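Local coordinates for protein putative histidinol-phosphate aminotransferase (Erwinia carotovora atroseptica, PDB 3LY1) that binds pyridoxal 5'-phosphate and probably acts as a transaminase, perhaps on histidinol phosphate, at residues A[88-93]-A[140-145]; A[94-99]-A[130-135]; A[154-159]-A[287-292]; A[185-190]-A[268-273]. All blocks are in the same frame, centred on the assembly; numbering follows the deposited sequence.

Contact 1. Residues A[88-93]-A[140-145]. With EDO (1,2-ethanediol), chain I.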
loop_
_atom_site.group_PDB
_atom_site.type_symbol
_atom_site.label_atom_id
_atom_site.label_comp_id
_atom_site.label_asym_id
_atom_site.label_seq_id
_atom_site.Cartn_x
_atom_site.Cartn_y
_atom_site.Cartn_z
ATOM N N TYR A 88 11.594 0.482 14.566
ATOM C CA TYR A 88 12.062 0.487 15.951
ATOM C C TYR A 88 12.354 -0.908 16.508
ATOM O O TYR A 88 12.726 -1.050 17.672
ATOM C CB TYR A 88 11.084 1.287 16.818
ATOM C CG TYR A 88 11.240 2.748 16.503
ATOM C CD1 TYR A 88 12.271 3.485 17.078
ATOM C CD2 TYR A 88 10.470 3.360 15.532
ATOM C CE1 TYR A 88 12.489 4.802 16.745
ATOM C CE2 TYR A 88 10.663 4.674 15.200
ATOM C CZ TYR A 88 11.691 5.399 15.813
ATOM O OH TYR A 88 11.906 6.719 15.474
ATOM N N ALA A 89 12.253 -1.915 15.655
ATOM C CA ALA A 89 12.515 -3.284 16.038
ATOM C C ALA A 89 14.010 -3.581 16.177
ATOM O O ALA A 89 14.826 -3.032 15.464
ATOM C CB ALA A 89 11.882 -4.218 15.009
ATOM N N SER A 90 14.355 -4.446 17.116
ATOM C CA SER A 90 15.656 -5.089 17.119
ATOM C C SER A 90 15.491 -6.401 17.860
ATOM O O SER A 90 14.465 -6.625 18.495
ATOM C CB SER A 90 16.711 -4.205 17.786
ATOM O OG SER A 90 16.367 -3.948 19.137
ATOM N N LEU A 91 16.486 -7.286 17.771
ATOM C CA LEU A 91 16.381 -8.571 18.493
ATOM C C LEU A 91 16.398 -8.346 20.013
ATOM O O LEU A 91 15.933 -9.213 20.742
ATOM C CB LEU A 91 17.451 -9.589 18.048
ATOM C CG LEU A 91 17.259 -10.276 16.672
ATOM C CD1 LEU A 91 18.395 -11.338 16.453
ATOM C CD2 LEU A 91 15.840 -10.898 16.466
ATOM N N GLU A 92 16.864 -7.171 20.457
ATOM C CA GLU A 92 16.896 -6.879 21.894
ATOM C C GLU A 92 15.622 -6.164 22.412
ATOM O O GLU A 92 15.395 -6.100 23.625
ATOM C CB GLU A 92 18.167 -6.103 22.247
ATOM C CG GLU A 92 19.462 -6.925 22.095
ATOM C CD GLU A 92 19.804 -7.281 20.645
ATOM O OE1 GLU A 92 19.524 -6.476 19.722
ATOM O OE2 GLU A 92 20.371 -8.378 20.431
ATOM N N ALA A 93 14.775 -5.684 21.497
ATOM C CA ALA A 93 13.543 -4.962 21.844
ATOM C C ALA A 93 12.353 -5.837 22.303
ATOM O O ALA A 93 12.204 -7.023 21.930
ATOM C CB ALA A 93 13.122 -4.117 20.670
ATOM N N SER A 140 15.743 -3.652 30.663
ATOM C CA SER A 140 16.933 -2.859 30.355
ATOM C C SER A 140 17.087 -2.531 28.856
ATOM O O SER A 140 17.740 -1.567 28.494
ATOM C CB SER A 140 18.211 -3.553 30.904
ATOM O OG SER A 140 18.272 -4.931 30.507
ATOM N N GLY A 141 16.435 -3.257 27.975
ATOM C CA GLY A 141 16.557 -2.949 26.552
ATOM C C GLY A 141 15.524 -1.937 26.060
ATOM O O GLY A 141 14.756 -1.360 26.846
ATOM N N PRO A 142 15.483 -1.738 24.740
ATOM C CA PRO A 142 14.480 -0.908 24.124
ATOM C C PRO A 142 13.062 -1.528 24.189
ATOM O O PRO A 142 12.895 -2.753 24.129
ATOM C CB PRO A 142 14.954 -0.774 22.666
ATOM C CG PRO A 142 16.116 -1.652 22.505
ATOM C CD PRO A 142 16.439 -2.306 23.775
ATOM N N SER A 143 12.062 -0.669 24.326
ATOM C CA SER A 143 10.666 -1.098 24.388
ATOM C C SER A 143 9.874 -0.288 23.382
ATOM O O SER A 143 10.121 0.905 23.230
ATOM C CB SER A 143 10.030 -0.833 25.765
ATOM O OG SER A 143 10.649 -1.558 26.791
ATOM N N ILE A 144 8.910 -0.938 22.725
ATOM C CA ILE A 144 7.868 -0.228 21.963
ATOM C C ILE A 144 6.579 -0.470 22.701
ATOM O O ILE A 144 6.280 -1.612 23.039
ATOM C CB ILE A 144 7.719 -0.779 20.519
ATOM C CG1 ILE A 144 9.061 -0.694 19.776
ATOM C CG2 ILE A 144 6.578 -0.049 19.742
ATOM C CD1 ILE A 144 9.059 -1.335 18.384
ATOM N N VAL A 145 5.805 0.587 22.952
ATOM C CA VAL A 145 4.547 0.483 23.685
ATOM C C VAL A 145 3.472 0.801 22.654
ATOM O O VAL A 145 3.568 1.825 22.003
ATOM C CB VAL A 145 4.445 1.490 24.858
ATOM C CG1 VAL A 145 3.067 1.325 25.580
ATOM C CG2 VAL A 145 5.625 1.346 25.832
HETATM C C1 EDO I . 12.415 1.354 20.407
HETATM O O1 EDO I . 13.534 1.023 19.553
HETATM C C2 EDO I . 12.794 2.291 21.543
HETATM O O2 EDO I . 13.516 3.445 21.075
#
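At the edge of the Tyr-88 ring, in its plane, sits an ethanediol, whose O1 is 3.7 Å from Tyr-88 CD1. It is the root of the side chain, and not the ring, that meets Ile-144: CB of Tyr-88 lies 3.7 Å from CD1 of Ile-144. The ring, held with CG anti to the carbonyl carbon (chi1 -72°), leads away from 140-145, and Met-175, Val-231 and Leu-234 also touch this side chain. The same diol hydroxyl donates to the carbonyl of Tyr-88 (O1 to O 2.9 Å). Farther along, the Pro-142 ring packs against the turn of 90-93: its CG approaches Ser-90 OG at 4.1 Å and its CD approaches Glu-92 O at 3.9 Å. That type I turn is closed by Ala-93 N donating to Ser-90 O. At its last residue, CA of Ala-93 points a C-H at the Pro-142 carbonyl (CA to O 3.2 Å, angle at H 141°). What joins the two segments directly is apolar packing and this C-H...O contact, while backbone bonds of Pro-142 and Ile-144 go to Gln-94, the next residue. The diol, probably from the crystallisation liquor, marks a spot where a small polar molecule can satisfy the last carbonyl of helix 76-88.

Contact 2. Residues A[94-99]-A[130-135]. With EDO (1,2-ethanediol), chain G.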
loop_
_atom_site.group_PDB
_atom_site.type_symbol
_atom_site.label_atom_id
_atom_site.label_comp_id
_atom_site.label_asym_id
_atom_site.label_seq_id
_atom_site.Cartn_x
_atom_site.Cartn_y
_atom_site.Cartn_z
ATOM N N GLN A 94 11.519 -5.253 23.150
ATOM C CA GLN A 94 10.262 -5.884 23.555
ATOM C C GLN A 94 9.122 -4.990 23.088
ATOM O O GLN A 94 9.285 -3.777 23.013
ATOM C CB GLN A 94 10.169 -6.078 25.073
ATOM C CG GLN A 94 9.982 -4.793 25.869
ATOM C CD GLN A 94 9.598 -4.988 27.353
ATOM O OE1 GLN A 94 9.692 -4.037 28.123
ATOM N NE2 GLN A 94 9.208 -6.186 27.747
ATOM N N LEU A 95 7.990 -5.595 22.775
ATOM C CA LEU A 95 6.753 -4.848 22.562
ATOM C C LEU A 95 5.941 -5.007 23.852
ATOM O O LEU A 95 5.749 -6.130 24.309
ATOM C CB LEU A 95 5.958 -5.435 21.387
ATOM C CG LEU A 95 4.538 -4.917 21.202
ATOM C CD1 LEU A 95 4.625 -3.544 20.617
ATOM C CD2 LEU A 95 3.692 -5.852 20.300
ATOM N N VAL A 96 5.479 -3.897 24.408
ATOM C CA VAL A 96 4.642 -3.880 25.621
ATOM C C VAL A 96 3.228 -3.500 25.201
ATOM O O VAL A 96 3.011 -2.436 24.595
ATOM C CB VAL A 96 5.176 -2.911 26.698
ATOM C CG1 VAL A 96 4.225 -2.873 27.905
ATOM C CG2 VAL A 96 6.584 -3.346 27.165
ATOM N N ILE A 97 2.285 -4.404 25.480
ATOM C CA ILE A 97 0.870 -4.227 25.090
ATOM C C ILE A 97 -0.042 -4.752 26.211
ATOM O O ILE A 97 0.364 -5.679 26.999
ATOM C CB ILE A 97 0.494 -4.994 23.782
ATOM C CG1 ILE A 97 1.199 -6.367 23.678
ATOM C CG2 ILE A 97 0.799 -4.122 22.495
ATOM C CD1 ILE A 97 0.550 -7.349 22.624
ATOM N N PRO A 98 -1.257 -4.227 26.272
ATOM C CA PRO A 98 -2.366 -4.849 27.002
ATOM C C PRO A 98 -2.663 -6.201 26.382
ATOM O O PRO A 98 -2.462 -6.369 25.180
ATOM C CB PRO A 98 -3.546 -3.882 26.779
ATOM C CG PRO A 98 -2.931 -2.615 26.294
ATOM C CD PRO A 98 -1.725 -3.040 25.520
ATOM N N GLU A 99 -3.134 -7.146 27.182
ATOM C CA GLU A 99 -3.320 -8.507 26.718
ATOM C C GLU A 99 -4.417 -8.556 25.648
ATOM O O GLU A 99 -4.363 -9.415 24.752
ATOM C CB GLU A 99 -3.651 -9.446 27.885
ATOM C CG GLU A 99 -3.825 -10.889 27.470
ATOM C CD GLU A 99 -3.828 -11.850 28.636
ATOM O OE1 GLU A 99 -3.827 -11.393 29.808
ATOM O OE2 GLU A 99 -3.844 -13.067 28.362
ATOM N N GLU A 130 -0.396 1.155 35.081
ATOM C CA GLU A 130 0.720 0.910 36.015
ATOM C C GLU A 130 1.493 -0.371 35.668
ATOM O O GLU A 130 2.732 -0.387 35.725
ATOM C CB GLU A 130 0.274 0.908 37.466
ATOM C CG GLU A 130 -0.228 2.261 38.003
ATOM C CD GLU A 130 0.804 3.414 37.881
ATOM O OE1 GLU A 130 2.027 3.172 38.005
ATOM O OE2 GLU A 130 0.379 4.569 37.659
ATOM N N GLY A 131 0.790 -1.412 35.247
ATOM C CA GLY A 131 1.449 -2.648 34.788
ATOM C C GLY A 131 2.290 -2.467 33.529
ATOM O O GLY A 131 3.363 -3.015 33.409
ATOM N N LEU A 132 1.786 -1.686 32.589
ATOM C CA LEU A 132 2.502 -1.371 31.353
ATOM C C LEU A 132 3.754 -0.531 31.650
ATOM O O LEU A 132 4.831 -0.792 31.119
ATOM C CB LEU A 132 1.570 -0.651 30.363
ATOM C CG LEU A 132 0.365 -1.475 29.858
ATOM C CD1 LEU A 132 -0.837 -0.621 29.473
ATOM C CD2 LEU A 132 0.767 -2.372 28.708
ATOM N N LYS A 133 3.613 0.480 32.495
ATOM C CA LYS A 133 4.766 1.263 32.937
ATOM C C LYS A 133 5.822 0.384 33.570
ATOM O O LYS A 133 6.980 0.572 33.297
ATOM C CB LYS A 133 4.396 2.281 33.977
ATOM C CG LYS A 133 3.586 3.442 33.533
ATOM C CD LYS A 133 3.321 4.266 34.808
ATOM C CE LYS A 133 2.495 5.492 34.542
ATOM N NZ LYS A 133 2.297 6.293 35.805
ATOM N N ALA A 134 5.402 -0.523 34.448
ATOM C CA ALA A 134 6.318 -1.429 35.180
ATOM C C ALA A 134 7.046 -2.388 34.216
ATOM O O ALA A 134 8.225 -2.747 34.420
ATOM C CB ALA A 134 5.529 -2.218 36.256
ATOM N N ALA A 135 6.344 -2.825 33.182
ATOM C CA ALA A 135 6.915 -3.726 32.169
ATOM C C ALA A 135 8.037 -3.044 31.416
ATOM O O ALA A 135 9.052 -3.694 31.118
ATOM C CB ALA A 135 5.833 -4.181 31.191
HETATM C C1 EDO G . -3.128 -8.442 21.101
HETATM O O1 EDO G . -1.913 -8.748 20.399
HETATM C C2 EDO G . -4.288 -9.427 20.850
HETATM O O2 EDO G . -5.251 -9.377 21.954
#
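Leu-132, Val-96 and Ala-135 contribute the largest buried areas here, and they pack a helix against a strand running almost exactly the other way (172° between the N-to-C directions of the short segments, axes 8.6 Å apart). Leu-132 works through a single methyl. Its CD2 reaches CG1 of Val-96 at 3.6 Å and also settles over the backbone, 3.5 Å from C of Ile-97. The same methyl comes within 4.1 Å of CD of Pro-98, whose ring crosses the leucine at about a right angle. Val-96 and Leu-132, by contrast, slide past one another in opposite directions. The valine places CG1 anti to its own nitrogen (chi1 177°), which turns that branch to both helix residues at once: besides Leu-132 it touches CB of Ala-135 at 3.9 Å, and CG2 of Val-96 meets the same CB at 4.2 Å. One turn of helix therefore brackets a single valine. Strand 94-98 lies between strands 143-148 and 115-119, parallel to both, so helix 129-137 passes over it in a beta-alpha-beta crossover from 115-119 to 143-148. Ile-97 points its CB away from this helix, and its side chain touches Glu-106 of helix 104-111.

Contact 3. Residues A[154-159]-A[287-292]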
loop_
_atom_site.group_PDB
_atom_site.type_symbol
_atom_site.label_atom_id
_atom_site.label_comp_id
_atom_site.label_asym_id
_atom_site.label_seq_id
_atom_site.Cartn_x
_atom_site.Cartn_y
_atom_site.Cartn_z
ATOM N N THR A 154 -12.474 -3.743 22.867
ATOM C CA THR A 154 -13.295 -3.381 24.038
ATOM C C THR A 154 -14.117 -2.104 23.805
ATOM O O THR A 154 -15.160 -1.953 24.388
ATOM C CB THR A 154 -12.440 -3.145 25.290
ATOM O OG1 THR A 154 -11.483 -2.098 25.024
ATOM C CG2 THR A 154 -11.710 -4.448 25.747
ATOM N N GLY A 155 -13.614 -1.190 22.978
ATOM C CA GLY A 155 -14.254 0.107 22.686
ATOM C C GLY A 155 -13.986 1.248 23.667
ATOM O O GLY A 155 -14.448 2.363 23.467
ATOM N N THR A 156 -13.227 0.973 24.727
ATOM C CA THR A 156 -13.040 1.940 25.796
ATOM C C THR A 156 -11.876 2.875 25.510
ATOM O O THR A 156 -10.982 2.566 24.730
ATOM C CB THR A 156 -12.795 1.232 27.117
ATOM O OG1 THR A 156 -11.699 0.287 26.983
ATOM C CG2 THR A 156 -14.098 0.469 27.518
ATOM N N ILE A 157 -11.899 4.017 26.179
ATOM C CA ILE A 157 -10.749 4.928 26.205
ATOM C C ILE A 157 -9.976 4.821 27.517
ATOM O O ILE A 157 -10.514 4.398 28.555
ATOM C CB ILE A 157 -11.160 6.397 25.943
ATOM C CG1 ILE A 157 -12.139 6.922 27.003
ATOM C CG2 ILE A 157 -11.716 6.542 24.507
ATOM C CD1 ILE A 157 -11.473 7.628 28.230
ATOM N N THR A 158 -8.700 5.186 27.433
ATOM C CA THR A 158 -7.834 5.385 28.576
ATOM C C THR A 158 -7.749 6.897 28.756
ATOM O O THR A 158 -7.431 7.611 27.821
ATOM C CB THR A 158 -6.454 4.813 28.294
ATOM O OG1 THR A 158 -6.582 3.413 28.010
ATOM C CG2 THR A 158 -5.501 5.004 29.519
ATOM N N PRO A 159 -8.080 7.408 29.953
ATOM C CA PRO A 159 -7.995 8.870 30.153
ATOM C C PRO A 159 -6.648 9.503 29.790
ATOM O O PRO A 159 -5.586 8.942 30.095
ATOM C CB PRO A 159 -8.273 9.029 31.643
ATOM C CG PRO A 159 -9.033 7.815 32.034
ATOM C CD PRO A 159 -8.439 6.714 31.197
ATOM N N TYR A 287 -22.110 -4.826 29.169
ATOM C CA TYR A 287 -21.251 -4.304 28.104
ATOM C C TYR A 287 -20.290 -3.233 28.591
ATOM O O TYR A 287 -20.497 -2.613 29.636
ATOM C CB TYR A 287 -22.091 -3.739 26.994
ATOM C CG TYR A 287 -22.964 -2.586 27.424
ATOM C CD1 TYR A 287 -24.261 -2.805 27.899
ATOM C CD2 TYR A 287 -22.500 -1.279 27.373
ATOM C CE1 TYR A 287 -25.072 -1.734 28.308
ATOM C CE2 TYR A 287 -23.292 -0.210 27.774
ATOM C CZ TYR A 287 -24.584 -0.449 28.232
ATOM O OH TYR A 287 -25.368 0.609 28.640
ATOM N N LEU A 288 -19.247 -2.997 27.801
ATOM C CA LEU A 288 -18.256 -1.981 28.118
ATOM C C LEU A 288 -18.634 -0.662 27.449
ATOM O O LEU A 288 -19.339 -0.640 26.435
ATOM C CB LEU A 288 -16.846 -2.445 27.703
ATOM C CG LEU A 288 -16.323 -3.775 28.274
ATOM C CD1 LEU A 288 -14.851 -4.059 27.878
ATOM C CD2 LEU A 288 -16.421 -3.781 29.783
ATOM N N PRO A 289 -18.192 0.466 28.026
ATOM C CA PRO A 289 -18.528 1.741 27.380
ATOM C C PRO A 289 -17.910 1.759 25.967
ATOM O O PRO A 289 -16.800 1.214 25.740
ATOM C CB PRO A 289 -17.896 2.790 28.285
ATOM C CG PRO A 289 -17.663 2.110 29.593
ATOM C CD PRO A 289 -17.465 0.640 29.293
ATOM N N SER A 290 -18.673 2.282 25.031
ATOM C CA SER A 290 -18.358 2.251 23.613
ATOM C C SER A 290 -18.053 3.674 23.210
ATOM O O SER A 290 -18.903 4.549 23.325
ATOM C CB SER A 290 -19.579 1.739 22.821
ATOM O OG SER A 290 -19.399 1.874 21.431
ATOM N N GLU A 291 -16.820 3.913 22.797
ATOM C CA GLU A 291 -16.389 5.229 22.354
ATOM C C GLU A 291 -15.978 5.233 20.872
ATOM O O GLU A 291 -15.627 6.297 20.336
ATOM C CB GLU A 291 -15.218 5.702 23.216
ATOM C CG GLU A 291 -15.584 5.857 24.656
ATOM C CD GLU A 291 -16.657 6.913 24.910
ATOM O OE1 GLU A 291 -16.761 7.893 24.149
ATOM O OE2 GLU A 291 -17.412 6.758 25.894
ATOM N N GLY A 292 -16.024 4.050 20.250
ATOM C CA GLY A 292 -15.789 3.848 18.825
ATOM C C GLY A 292 -17.101 3.525 18.091
ATOM O O GLY A 292 -18.159 3.959 18.509
HETATM O O HOH W 1 -17.961 -1.407 24.072
#
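Three side-chain pairs, Thr-154 with Leu-288, Thr-156 with Pro-289 and Ile-157 with Glu-291, cross obliquely where the two loops meet. In the first, the delta methyl CD1 of Leu-288 lies against the branch point of the threonine, 3.7 Å from CB of Thr-154, and is nearly as close to its CG2. Thr-156 presents its methyl rather than its hydroxyl: with OG1 lodged between the backbone N and the carbonyl carbon (chi1 53°), CG2 is left to approach the proline, 3.8 Å from Pro-289 CD and 3.3 Å from Pro-289 O. Ile-157 offers CG2, 3.8 Å from CB of Glu-291, and thus meets only the aliphatic base of that residue. The glutamate then bends, and its OE1 accepts from the backbone N of Asn-187 and Asp-188. Between these pairs runs the one direct hydrogen bond, Glu-291 N to Gly-155 O, at 2.9 Å with an N-H...O angle of 149° and the donor tilted 25° from the carbonyl plane. Gly-155 adopts a positive phi, and its missing side chain lets the backbone of 289-291 come close. A water lies 2.9 Å from Thr-154 O and 2.8 Å from Leu-288 O and is placed to donate to either, but other acceptors nearby compete for its two protons. Thr-154 and Gly-155 end the Asn-Pro-x-Asn-Pro-Thr-Gly sequence characteristic of class I/II aminotransferases, in which Asn-152 binds pyridoxal 5'-phosphate. The contact thus joins this cofactor-site loop to the segment leading into strand 294-298.

Contact 4. Residues A[185-190]-A[268-273]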
loop_
_atom_site.group_PDB
_atom_site.type_symbol
_atom_site.label_atom_id
_atom_site.label_comp_id
_atom_site.label_asym_id
_atom_site.label_seq_id
_atom_site.Cartn_x
_atom_site.Cartn_y
_atom_site.Cartn_z
ATOM N N PHE A 185 -15.138 9.310 17.006
ATOM C CA PHE A 185 -16.407 8.843 17.552
ATOM C C PHE A 185 -16.543 9.123 19.049
ATOM O O PHE A 185 -17.631 8.955 19.598
ATOM C CB PHE A 185 -16.525 7.334 17.341
ATOM C CG PHE A 185 -16.639 6.919 15.907
ATOM C CD1 PHE A 185 -17.775 7.195 15.178
ATOM C CD2 PHE A 185 -15.634 6.189 15.304
ATOM C CE1 PHE A 185 -17.890 6.797 13.854
ATOM C CE2 PHE A 185 -15.733 5.784 13.996
ATOM C CZ PHE A 185 -16.865 6.087 13.255
ATOM N N VAL A 186 -15.439 9.497 19.715
ATOM C CA VAL A 186 -15.385 9.505 21.181
ATOM C C VAL A 186 -16.305 10.589 21.766
ATOM O O VAL A 186 -16.374 11.702 21.246
ATOM C CB VAL A 186 -13.934 9.699 21.730
ATOM C CG1 VAL A 186 -13.993 9.958 23.230
ATOM C CG2 VAL A 186 -13.004 8.444 21.423
ATOM N N ASN A 187 -17.033 10.232 22.829
ATOM C CA ASN A 187 -17.835 11.210 23.600
ATOM C C ASN A 187 -17.215 11.517 24.969
ATOM O O ASN A 187 -17.444 12.558 25.527
ATOM C CB ASN A 187 -19.270 10.685 23.762
ATOM C CG ASN A 187 -20.077 10.825 22.470
ATOM O OD1 ASN A 187 -20.327 11.940 22.011
ATOM N ND2 ASN A 187 -20.432 9.696 21.851
ATOM N N ASP A 188 -16.432 10.601 25.505
ATOM C CA ASP A 188 -15.878 10.747 26.859
ATOM C C ASP A 188 -14.905 11.946 26.929
ATOM O O ASP A 188 -13.906 11.963 26.219
ATOM C CB ASP A 188 -15.158 9.446 27.213
ATOM C CG ASP A 188 -14.840 9.308 28.689
ATOM O OD1 ASP A 188 -14.531 10.325 29.329
ATOM O OD2 ASP A 188 -14.867 8.145 29.189
ATOM N N PRO A 189 -15.168 12.933 27.811
ATOM C CA PRO A 189 -14.266 14.089 27.903
ATOM C C PRO A 189 -12.915 13.828 28.593
ATOM O O PRO A 189 -12.080 14.722 28.558
ATOM C CB PRO A 189 -15.081 15.098 28.726
ATOM C CG PRO A 189 -15.913 14.237 29.597
ATOM C CD PRO A 189 -16.333 13.095 28.711
ATOM N N ARG A 190 -12.697 12.639 29.183
ATOM C CA ARG A 190 -11.378 12.271 29.711
ATOM C C ARG A 190 -10.423 11.897 28.559
ATOM O O ARG A 190 -9.192 11.801 28.756
ATOM C CB ARG A 190 -11.487 11.083 30.674
ATOM C CG ARG A 190 -12.354 11.398 31.937
ATOM C CD ARG A 190 -12.667 10.170 32.751
ATOM N NE ARG A 190 -13.472 9.219 32.001
ATOM C CZ ARG A 190 -13.921 8.060 32.467
ATOM N NH1 ARG A 190 -13.701 7.687 33.714
ATOM N NH2 ARG A 190 -14.618 7.259 31.672
ATOM N N SER A 268 -24.947 9.493 13.492
ATOM C CA SER A 268 -25.580 8.226 13.111
ATOM C C SER A 268 -25.020 7.071 13.950
ATOM O O SER A 268 -25.768 6.197 14.415
ATOM C CB SER A 268 -25.416 7.943 11.612
ATOM O OG SER A 268 -25.935 6.659 11.253
ATOM N N ASN A 269 -23.705 7.085 14.177
ATOM C CA ASN A 269 -23.087 6.091 15.036
ATOM C C ASN A 269 -23.658 6.136 16.456
ATOM O O ASN A 269 -23.898 5.079 17.050
ATOM C CB ASN A 269 -21.582 6.287 15.107
ATOM C CG ASN A 269 -20.891 5.163 15.849
ATOM O OD1 ASN A 269 -20.964 4.012 15.442
ATOM N ND2 ASN A 269 -20.190 5.500 16.944
ATOM N N ASP A 270 -23.846 7.345 16.982
ATOM C CA ASP A 270 -24.383 7.539 18.328
ATOM C C ASP A 270 -25.797 6.981 18.442
ATOM O O ASP A 270 -26.128 6.351 19.437
ATOM C CB ASP A 270 -24.412 9.034 18.708
ATOM C CG ASP A 270 -23.007 9.626 18.978
ATOM O OD1 ASP A 270 -22.077 8.890 19.406
ATOM O OD2 ASP A 270 -22.845 10.854 18.797
ATOM N N VAL A 271 -26.628 7.243 17.433
ATOM C CA VAL A 271 -27.980 6.720 17.407
ATOM C C VAL A 271 -27.956 5.178 17.391
ATOM O O VAL A 271 -28.705 4.554 18.129
ATOM C CB VAL A 271 -28.775 7.252 16.202
ATOM C CG1 VAL A 271 -30.172 6.569 16.129
ATOM C CG2 VAL A 271 -28.887 8.814 16.263
ATOM N N SER A 272 -27.122 4.589 16.529
ATOM C CA SER A 272 -27.040 3.145 16.420
ATOM C C SER A 272 -26.602 2.517 17.743
ATOM O O SER A 272 -27.132 1.477 18.136
ATOM C CB SER A 272 -26.091 2.724 15.301
ATOM O OG SER A 272 -26.684 3.035 14.045
ATOM N N ARG A 273 -25.627 3.151 18.415
ATOM C CA ARG A 273 -25.129 2.672 19.697
ATOM C C ARG A 273 -26.262 2.540 20.720
ATOM O O ARG A 273 -26.398 1.491 21.344
ATOM C CB ARG A 273 -24.069 3.610 20.276
ATOM C CG ARG A 273 -23.390 3.042 21.525
ATOM C CD ARG A 273 -22.434 4.029 22.192
ATOM N NE ARG A 273 -21.221 4.342 21.420
ATOM C CZ ARG A 273 -20.984 5.500 20.803
ATOM N NH1 ARG A 273 -21.873 6.481 20.805
ATOM N NH2 ARG A 273 -19.852 5.676 20.155
HETATM O O HOH W 2 -19.794 7.924 18.358
#
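Phe-185 meets Asn-269 obliquely, chiefly through CD1 and CE1 of its ring. Starting at the root, CB of Phe-185 is 4.1 Å from ND2 of Asn-269, and CG is little nearer. The approach tightens at CD1, 3.4 Å from that same ND2, and at CE1 the neighbour becomes Asn-269 CB at 3.9 Å. Ring and amide planes stand 51° apart. The amide nitrogen is spoken for elsewhere: it donates to Gly-292 O and to an ordered water. That water in turn donates to Phe-185 O (2.7 Å) and Asp-270 OD1, and accepts from Arg-273 NH2, so four groups hold it. Asp-270 OD1 is gripped further, by Asn-187 ND2 at 3.1 Å, arriving 40° out of the carboxylate plane, and by Arg-273 NH1 at 2.8 Å, part of a salt bridge. The other oxygen, OD2, pairs with Lys-266, which also donates to Asn-187 OD1; such positive neighbours would probably keep the carboxylate ionised. Phe-185 itself is close to Tyr-182 and Lys-213, both of which bind pyridoxal 5'-phosphate. The loop 185-190, after strand 174-179, is thereby pinned to helix 259-283, whose Val-271 and Ser-272 touch Pro-335 of helix 335-350.

From the N terminus, contact 1 opens first, at the end of helix 76-88, and closes its loop at the start of strand 143-148. Contact 2 is nested inside that loop, and the two touch: strands 94-98 and 143-148 are sheet neighbours, with Ile-144 probably hydrogen-bonded to Gln-94 and Val-96. After both have closed, contact 3 opens at 154-159 and reaches far along the chain to 287-292. Contact 4 lies within this long loop, and the pair are joined where Gly-292 O meets Arg-273 NH2. Contacts 1 and 2 join the turn after helix 76-88 and helix 129-137 to neighbouring strands 143-148 and 94-98 of the mixed sheet, whereas 3 and 4 tie loops following strands 143-148 and 174-179 to helix 259-283 and its exit.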